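Local coordinates for SIRV coat protein (Sulfolobus islandicus rudivirus 1 variant YNP, PDB 3F2E) that probably forms the coat of a rod-shaped archaeal virus, its C-terminal domain folding as a four-helix bundle, at residues Ala17-Tyr22 with Pro27-Tyr32; Gly58-Tyr63 with Thr72-Val77. All coordinates share one frame; numbering follows the deposited sequence.

How the interactions relate
Both contacts belong to one four-helix bundle and lie in series along the chain: interaction 1 joins helix 9-22 to helix 29-46 across a short loop, and interaction 2 joins helix 50-67 to helix 71-82, which follow each other across a short connection. Each therefore pairs helices consecutive in sequence, and between them they use all four. Their centres are about 12 Å apart, and the segments touch directly. Val18 CG1 lies 3.7 Å from Ala76 CB, and Tyr32 CE1 lies 3.6 Å from Val73 CG1, so 72-77 packs on both segments of interaction 1. Ile31 O also meets Tyr63 CE1 at 3.4 Å. The two helical pairs thus share a core within this coat-protein domain.

Interaction 1 (Ala17-Tyr22 with Pro27-Tyr32); sequences AVLSQY and PNRAIY
Leu19 is inserted between Arg29 and Tyr32 in a buried helix-helix contact made through this one leucine, between helix 9-22 and helix 29-46, which a short loop joins. The backbones come nearest at Leu19 CA and Arg29 CA, 7.2 Å apart, and the two branches of the leucine divide the work. Leu19 CD1 lies over the centre of one guanidinium face, 3.8 Å from Arg29 CZ, and also touches the aliphatic part of that arginine. A bend at chi3 (65°) folds the arginine chain so that its flat end lies over the leucine. The other branch, Leu19 CD2, rests 3.8 Å from Tyr32 CB and approaches the ring obliquely.

The polar end of Arg29 is held at its edge. Arg29 NH1 donates to the backbone oxygen of Ile24 in the connecting loop and, at 2.9 Å, to a water O lying in the guanidinium plane. These two bonds from NH1 help fix the plane against which CD1 packs. In one of two conformers of Ser20, its OG also bonds that water, a partial bridge between the helices.

Ile24 also touches Leu19 and Tyr32, Tyr32 OH is hydrogen-bonded to Asn70 N, Tyr22 packs on Thr72 of helix 71-82, and Ile31 meets Phe67 of helix 50-67.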
ATOM      1  N   ALA A  17       2.201  10.921  -3.351  1.00 14.65           N
ATOM      2  CA  ALA A  17       2.130  11.068  -4.811  1.00 15.18           C
ATOM      3  C   ALA A  17       0.862  10.407  -5.353  1.00 15.88           C
ATOM      4  O   ALA A  17       0.168  10.972  -6.203  1.00 15.55           O
ATOM      5  CB  ALA A  17       3.369  10.494  -5.487  1.00 17.77           C
ATOM      6  N   VAL A  18       0.552   9.212  -4.850  1.00 14.50           N
ATOM      7  CA  VAL A  18      -0.674   8.524  -5.257  1.00 12.00           C
ATOM      8  C   VAL A  18      -1.929   9.266  -4.779  1.00 13.46           C
ATOM      9  O   VAL A  18      -2.902   9.415  -5.527  1.00 14.20           O
ATOM     10  CB  VAL A  18      -0.689   7.049  -4.772  1.00 11.67           C
ATOM     11  CG1 VAL A  18      -2.025   6.395  -5.091  1.00 15.80           C
ATOM     12  CG2 VAL A  18       0.461   6.274  -5.418  1.00 14.67           C
ATOM     13  N   LEU A  19      -1.915   9.735  -3.532  1.00 13.73           N
ATOM     14  CA  LEU A  19      -3.064  10.457  -3.003  1.00 13.17           C
ATOM     15  C   LEU A  19      -3.356  11.717  -3.830  1.00 14.17           C
ATOM     16  O   LEU A  19      -4.519  12.086  -4.030  1.00 15.44           O
ATOM     17  CB  LEU A  19      -2.885  10.766  -1.512  1.00 16.17           C
ATOM     18  CG  LEU A  19      -2.748   9.515  -0.632  1.00 14.87           C
ATOM     19  CD1 LEU A  19      -2.625   9.886   0.848  1.00 18.03           C
ATOM     20  CD2 LEU A  19      -3.910   8.547  -0.846  1.00 19.68           C
ATOM     21  N   SER A  20      -2.301  12.352  -4.331  0.52 14.00           N
ATOM     22  CA  SER A  20      -2.451  13.526  -5.189  0.52 15.86           C
ATOM     23  C   SER A  20      -3.173  13.185  -6.492  0.52 15.01           C
ATOM     24  O   SER A  20      -4.081  13.904  -6.919  0.52 15.00           O
ATOM     25  CB  SER A  20      -1.085  14.142  -5.497  0.52 15.59           C
ATOM     26  OG  SER A  20      -0.566  14.823  -4.368  0.52 24.57           O
ATOM     27  N   GLN A  21      -2.762  12.090  -7.124  0.52 13.65           N
ATOM     28  CA  GLN A  21      -3.393  11.636  -8.358  0.52 14.86           C
ATOM     29  C   GLN A  21      -4.896  11.426  -8.171  0.52 14.08           C
ATOM     30  O   GLN A  21      -5.684  11.705  -9.076  0.52 14.96           O
ATOM     31  CB  GLN A  21      -2.747  10.336  -8.841  0.52 16.06           C
ATOM     32  CG  GLN A  21      -1.256  10.437  -9.131  0.52 13.80           C
ATOM     33  CD  GLN A  21      -0.634   9.076  -9.374  0.52 21.26           C
ATOM     34  OE1 GLN A  21      -1.332   8.065  -9.522  0.52 26.59           O
ATOM     35  NE2 GLN A  21       0.691   9.042  -9.430  0.52 25.71           N
ATOM     36  N   TYR A  22      -5.286  10.935  -6.997  1.00 13.84           N
ATOM     37  CA  TYR A  22      -6.686  10.592  -6.747  1.00 13.90           C
ATOM     38  C   TYR A  22      -7.472  11.670  -6.003  1.00 13.29           C
ATOM     39  O   TYR A  22      -8.675  11.519  -5.759  1.00 13.45           O
ATOM     40  CB  TYR A  22      -6.786   9.229  -6.022  1.00 14.19           C
ATOM     41  CG  TYR A  22      -6.494   8.070  -6.955  1.00 12.84           C
ATOM     42  CD1 TYR A  22      -5.187   7.659  -7.203  1.00 15.91           C
ATOM     43  CD2 TYR A  22      -7.524   7.425  -7.632  1.00 17.05           C
ATOM     44  CE1 TYR A  22      -4.920   6.616  -8.088  1.00 17.85           C
ATOM     45  CE2 TYR A  22      -7.267   6.390  -8.514  1.00 16.26           C
ATOM     46  CZ  TYR A  22      -5.967   5.990  -8.738  1.00 17.67           C
ATOM     47  OH  TYR A  22      -5.721   4.959  -9.620  1.00 20.49           O
ATOM     48  N   PRO A  27      -8.923  13.261   6.641  1.00 26.98           N
ATOM     49  CA  PRO A  27      -8.680  12.096   7.499  1.00 30.03           C
ATOM     50  C   PRO A  27      -8.428  10.802   6.730  1.00 25.61           C
ATOM     51  O   PRO A  27      -7.701   9.942   7.225  1.00 24.96           O
ATOM     52  CB  PRO A  27      -9.982  11.978   8.301  1.00 31.47           C
ATOM     53  CG  PRO A  27     -10.524  13.365   8.332  1.00 42.18           C
ATOM     54  CD  PRO A  27     -10.167  13.965   7.002  1.00 35.48           C
ATOM     55  N   ASN A  28      -9.016  10.664   5.547  1.00 24.06           N
ATOM     56  CA  ASN A  28      -8.867   9.432   4.777  1.00 23.64           C
ATOM     57  C   ASN A  28      -7.430   9.170   4.320  1.00 16.75           C
ATOM     58  O   ASN A  28      -7.072   8.032   4.007  1.00 20.50           O
ATOM     59  CB  ASN A  28      -9.832   9.414   3.587  1.00 27.79           C
ATOM     60  CG  ASN A  28     -11.277   9.195   4.011  1.00 36.73           C
ATOM     61  OD1 ASN A  28     -11.558   8.909   5.178  1.00 36.30           O
ATOM     62  ND2 ASN A  28     -12.199   9.326   3.063  1.00 43.08           N
ATOM     63  N   ARG A  29      -6.601  10.209   4.284  1.00 15.82           N
ATOM     64  CA  ARG A  29      -5.205  10.019   3.885  1.00 16.34           C
ATOM     65  C   ARG A  29      -4.517   9.011   4.800  1.00 18.90           C
ATOM     66  O   ARG A  29      -3.657   8.238   4.358  1.00 17.91           O
ATOM     67  CB  ARG A  29      -4.433  11.339   3.921  1.00 18.12           C
ATOM     68  CG  ARG A  29      -4.851  12.345   2.858  1.00 17.72           C
ATOM     69  CD  ARG A  29      -4.101  13.662   3.047  1.00 21.30           C
ATOM     70  NE  ARG A  29      -2.662  13.515   2.837  1.00 23.86           N
ATOM     71  CZ  ARG A  29      -2.068  13.601   1.649  1.00 28.94           C
ATOM     72  NH1 ARG A  29      -2.798  13.822   0.563  1.00 24.47           N
ATOM     73  NH2 ARG A  29      -0.748  13.464   1.543  1.00 26.90           N
ATOM     74  N   ALA A  30      -4.896   9.039   6.076  1.00 18.90           N
ATOM     75  CA  ALA A  30      -4.266   8.204   7.093  1.00 20.59           C
ATOM     76  C   ALA A  30      -4.431   6.719   6.810  1.00 17.68           C
ATOM     77  O   ALA A  30      -3.544   5.926   7.133  1.00 19.61           O
ATOM     78  CB  ALA A  30      -4.816   8.548   8.486  1.00 23.33           C
ATOM     79  N   ILE A  31      -5.561   6.346   6.215  1.00 18.96           N
ATOM     80  CA  ILE A  31      -5.814   4.956   5.826  1.00 21.93           C
ATOM     81  C   ILE A  31      -4.702   4.463   4.899  1.00 19.41           C
ATOM     82  O   ILE A  31      -4.127   3.384   5.087  1.00 16.52           O
ATOM     83  CB  ILE A  31      -7.158   4.819   5.069  1.00 22.10           C
ATOM     84  CG1 ILE A  31      -8.331   5.275   5.941  1.00 24.97           C
ATOM     85  CG2 ILE A  31      -7.371   3.387   4.594  1.00 23.80           C
ATOM     86  CD1 ILE A  31      -9.650   5.334   5.180  1.00 31.75           C
ATOM     87  N   TYR A  32      -4.396   5.273   3.894  1.00 16.14           N
ATOM     88  CA  TYR A  32      -3.452   4.864   2.865  1.00 14.74           C
ATOM     89  C   TYR A  32      -1.994   4.973   3.321  1.00 15.91           C
ATOM     90  O   TYR A  32      -1.157   4.158   2.929  1.00 16.62           O
ATOM     91  CB  TYR A  32      -3.728   5.634   1.563  1.00 14.37           C
ATOM     92  CG  TYR A  32      -5.156   5.418   1.101  1.00 12.43           C
ATOM     93  CD1 TYR A  32      -5.526   4.232   0.467  1.00 15.84           C
ATOM     94  CD2 TYR A  32      -6.145   6.367   1.345  1.00 15.31           C
ATOM     95  CE1 TYR A  32      -6.839   4.006   0.074  1.00 16.16           C
ATOM     96  CE2 TYR A  32      -7.462   6.154   0.947  1.00 15.37           C
ATOM     97  CZ  TYR A  32      -7.799   4.971   0.308  1.00 16.88           C
ATOM     98  OH  TYR A  32      -9.105   4.744  -0.088  1.00 17.54           O
TER
HETATM   99  O   HOH W   1      -0.928  14.244  -1.576  1.00 23.24           O

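Interaction 2 (Gly58-Tyr63 with Thr72-Val77); sequences GLKAYY and TVLDAV
Lys60 and Asp75 form a salt bridge between helices 50-67 and 71-82, with Lys60 NZ donating to Asp75 OD1 at 3.0 Å. The ammonium approaches from above the carboxylate, 35° out of its plane, and the two side chains cross at about a right angle. Lys60 NZ is shared between Asp75 OD1 and the backbone oxygen of Pro85, which ties the salt bridge to the chain that follows helix 71-82. Lys60 CE also comes within 3.3 Å of Asp75 OD1. Beyond CG the lysine is fully extended (chi4 176°), which carries its nitrogen across to the aspartate.

Alongside this polar pair, Leu74 points directly at the facing helix. Leu74 CD1 lies against the backbone, 3.8 Å from Lys60 O and 4.0 Å from Lys60 CA, and is 4.2 Å from Tyr63 CB; the tyrosine ring itself turns elsewhere.

The segment axes pass 10.7 Å apart at 148°, an antiparallel pairing of consecutive helices in the four-helix bundle. Nearest in the backbones are Lys60 CA and Leu74 CA, separated by 6.8 Å, so the leucine sits at the closest approach and the salt bridge lies beside it.

Further out, Tyr63 makes edge-to-face ring contacts with Phe67 of its own helix and with Phe35. Leu74 also touches Phe35, through which helix 29-46 borders the apolar side of the pair.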
ATOM      1  N   GLY A  58      -3.664 -10.010   2.055  1.00 12.55           N
ATOM      2  CA  GLY A  58      -4.376  -9.950   3.328  1.00 12.52           C
ATOM      3  C   GLY A  58      -4.652  -8.520   3.766  1.00 13.67           C
ATOM      4  O   GLY A  58      -5.773  -8.191   4.168  1.00 15.35           O
ATOM      5  N   LEU A  59      -3.635  -7.666   3.673  1.00 11.79           N
ATOM      6  CA  LEU A  59      -3.781  -6.260   4.056  1.00 11.47           C
ATOM      7  C   LEU A  59      -4.821  -5.564   3.178  1.00 14.59           C
ATOM      8  O   LEU A  59      -5.631  -4.780   3.675  1.00 12.88           O
ATOM      9  CB  LEU A  59      -2.438  -5.523   3.963  1.00 13.78           C
ATOM     10  CG  LEU A  59      -1.365  -5.879   4.998  1.00 13.74           C
ATOM     11  CD1 LEU A  59      -0.035  -5.253   4.628  1.00 16.43           C
ATOM     12  CD2 LEU A  59      -1.802  -5.457   6.404  1.00 16.36           C
ATOM     13  N   LYS A  60      -4.794  -5.839   1.872  1.00 13.44           N
ATOM     14  CA  LYS A  60      -5.769  -5.237   0.954  1.00 11.22           C
ATOM     15  C   LYS A  60      -7.189  -5.581   1.390  1.00 14.06           C
ATOM     16  O   LYS A  60      -8.033  -4.698   1.578  1.00 14.25           O
ATOM     17  CB  LYS A  60      -5.541  -5.707  -0.485  1.00 12.35           C
ATOM     18  CG  LYS A  60      -4.351  -5.052  -1.193  1.00 13.00           C
ATOM     19  CD  LYS A  60      -4.141  -5.672  -2.565  1.00 14.07           C
ATOM     20  CE  LYS A  60      -3.059  -4.954  -3.360  1.00 14.29           C
ATOM     21  NZ  LYS A  60      -2.821  -5.675  -4.660  1.00 13.04           N
ATOM     22  N   ALA A  61      -7.445  -6.875   1.563  1.00 13.14           N
ATOM     23  CA  ALA A  61      -8.765  -7.329   1.973  1.00 14.96           C
ATOM     24  C   ALA A  61      -9.184  -6.700   3.310  1.00 13.94           C
ATOM     25  O   ALA A  61     -10.322  -6.250   3.455  1.00 15.60           O
ATOM     26  CB  ALA A  61      -8.795  -8.854   2.053  1.00 15.56           C
ATOM     27  N   TYR A  62      -8.267  -6.666   4.275  1.00 14.54           N
ATOM     28  CA  TYR A  62      -8.571  -6.085   5.580  1.00 14.10           C
ATOM     29  C   TYR A  62      -8.898  -4.591   5.503  1.00 16.33           C
ATOM     30  O   TYR A  62      -9.858  -4.130   6.124  1.00 16.83           O
ATOM     31  CB  TYR A  62      -7.441  -6.319   6.591  1.00 12.65           C
ATOM     32  CG  TYR A  62      -7.861  -5.931   7.992  1.00 14.56           C
ATOM     33  CD1 TYR A  62      -7.664  -4.633   8.465  1.00 17.25           C
ATOM     34  CD2 TYR A  62      -8.479  -6.853   8.831  1.00 17.80           C
ATOM     35  CE1 TYR A  62      -8.064  -4.267   9.745  1.00 21.82           C
ATOM     36  CE2 TYR A  62      -8.890  -6.497  10.111  1.00 17.25           C
ATOM     37  CZ  TYR A  62      -8.674  -5.205  10.561  1.00 24.06           C
ATOM     38  OH  TYR A  62      -9.072  -4.852  11.835  1.00 27.77           O
ATOM     39  N   TYR A  63      -8.101  -3.838   4.747  1.00 13.46           N
ATOM     40  CA  TYR A  63      -8.300  -2.393   4.666  1.00 14.10           C
ATOM     41  C   TYR A  63      -9.596  -2.049   3.927  1.00 18.50           C
ATOM     42  O   TYR A  63     -10.294  -1.096   4.284  1.00 16.25           O
ATOM     43  CB  TYR A  63      -7.070  -1.687   4.067  1.00 11.94           C
ATOM     44  CG  TYR A  63      -6.016  -1.346   5.104  1.00 12.82           C
ATOM     45  CD1 TYR A  63      -5.761  -0.023   5.460  1.00 15.38           C
ATOM     46  CD2 TYR A  63      -5.295  -2.346   5.748  1.00 13.95           C
ATOM     47  CE1 TYR A  63      -4.807   0.291   6.420  1.00 17.31           C
ATOM     48  CE2 TYR A  63      -4.340  -2.040   6.706  1.00 16.14           C
ATOM     49  CZ  TYR A  63      -4.104  -0.723   7.040  1.00 18.38           C
ATOM     50  OH  TYR A  63      -3.160  -0.423   7.999  1.00 18.96           O
ATOM     51  N   THR A  72      -8.637   0.365  -5.974  1.00 15.82           N
ATOM     52  CA  THR A  72      -7.792   0.906  -7.032  1.00 14.86           C
ATOM     53  C   THR A  72      -6.629   1.699  -6.435  1.00 15.12           C
ATOM     54  O   THR A  72      -5.488   1.593  -6.892  1.00 15.52           O
ATOM     55  CB  THR A  72      -8.600   1.795  -7.995  1.00 18.83           C
ATOM     56  OG1 THR A  72      -9.704   1.042  -8.515  1.00 20.65           O
ATOM     57  CG2 THR A  72      -7.720   2.275  -9.149  1.00 16.80           C
ATOM     58  N   VAL A  73      -6.924   2.476  -5.394  1.00 13.69           N
ATOM     59  CA  VAL A  73      -5.893   3.244  -4.708  1.00 15.29           C
ATOM     60  C   VAL A  73      -4.907   2.329  -3.972  1.00 14.27           C
ATOM     61  O   VAL A  73      -3.707   2.584  -3.982  1.00 14.19           O
ATOM     62  CB  VAL A  73      -6.497   4.283  -3.745  1.00 14.73           C
ATOM     63  CG1 VAL A  73      -5.401   5.090  -3.057  1.00 14.03           C
ATOM     64  CG2 VAL A  73      -7.450   5.210  -4.506  1.00 15.93           C
ATOM     65  N   LEU A  74      -5.405   1.267  -3.336  1.00 14.38           N
ATOM     66  CA  LEU A  74      -4.501   0.321  -2.674  1.00 12.75           C
ATOM     67  C   LEU A  74      -3.540  -0.330  -3.667  1.00 14.61           C
ATOM     68  O   LEU A  74      -2.362  -0.500  -3.360  1.00 14.58           O
ATOM     69  CB  LEU A  74      -5.267  -0.761  -1.910  1.00 12.99           C
ATOM     70  CG  LEU A  74      -6.114  -0.316  -0.713  1.00 13.48           C
ATOM     71  CD1 LEU A  74      -6.810  -1.528  -0.118  1.00 15.94           C
ATOM     72  CD2 LEU A  74      -5.277   0.393   0.349  1.00 14.80           C
ATOM     73  N   ASP A  75      -4.041  -0.697  -4.847  1.00 14.58           N
ATOM     74  CA  ASP A  75      -3.177  -1.230  -5.904  1.00 13.57           C
ATOM     75  C   ASP A  75      -2.106  -0.212  -6.307  1.00 15.67           C
ATOM     76  O   ASP A  75      -0.933  -0.550  -6.461  1.00 14.41           O
ATOM     77  CB  ASP A  75      -3.991  -1.628  -7.141  1.00 14.42           C
ATOM     78  CG  ASP A  75      -4.772  -2.914  -6.946  1.00 23.10           C
ATOM     79  OD1 ASP A  75      -4.577  -3.596  -5.914  1.00 16.22           O
ATOM     80  OD2 ASP A  75      -5.583  -3.246  -7.839  1.00 22.49           O
ATOM     81  N   ALA A  76      -2.520   1.040  -6.480  1.00 13.58           N
ATOM     82  CA  ALA A  76      -1.586   2.098  -6.869  1.00 14.90           C
ATOM     83  C   ALA A  76      -0.490   2.336  -5.822  1.00 14.59           C
ATOM     84  O   ALA A  76       0.677   2.551  -6.164  1.00 15.90           O
ATOM     85  CB  ALA A  76      -2.344   3.386  -7.159  1.00 15.84           C
ATOM     86  N   VAL A  77      -0.875   2.305  -4.548  1.00 14.58           N
ATOM     87  CA  VAL A  77       0.080   2.428  -3.450  1.00 14.57           C
ATOM     88  C   VAL A  77       1.043   1.234  -3.419  1.00 14.59           C
ATOM     89  O   VAL A  77       2.252   1.398  -3.247  1.00 15.20           O
ATOM     90  CB  VAL A  77      -0.654   2.575  -2.094  1.00 13.00           C
ATOM     91  CG1 VAL A  77       0.310   2.406  -0.926  1.00 15.54           C
ATOM     92  CG2 VAL A  77      -1.371   3.929  -2.027  1.00 13.01           C
TER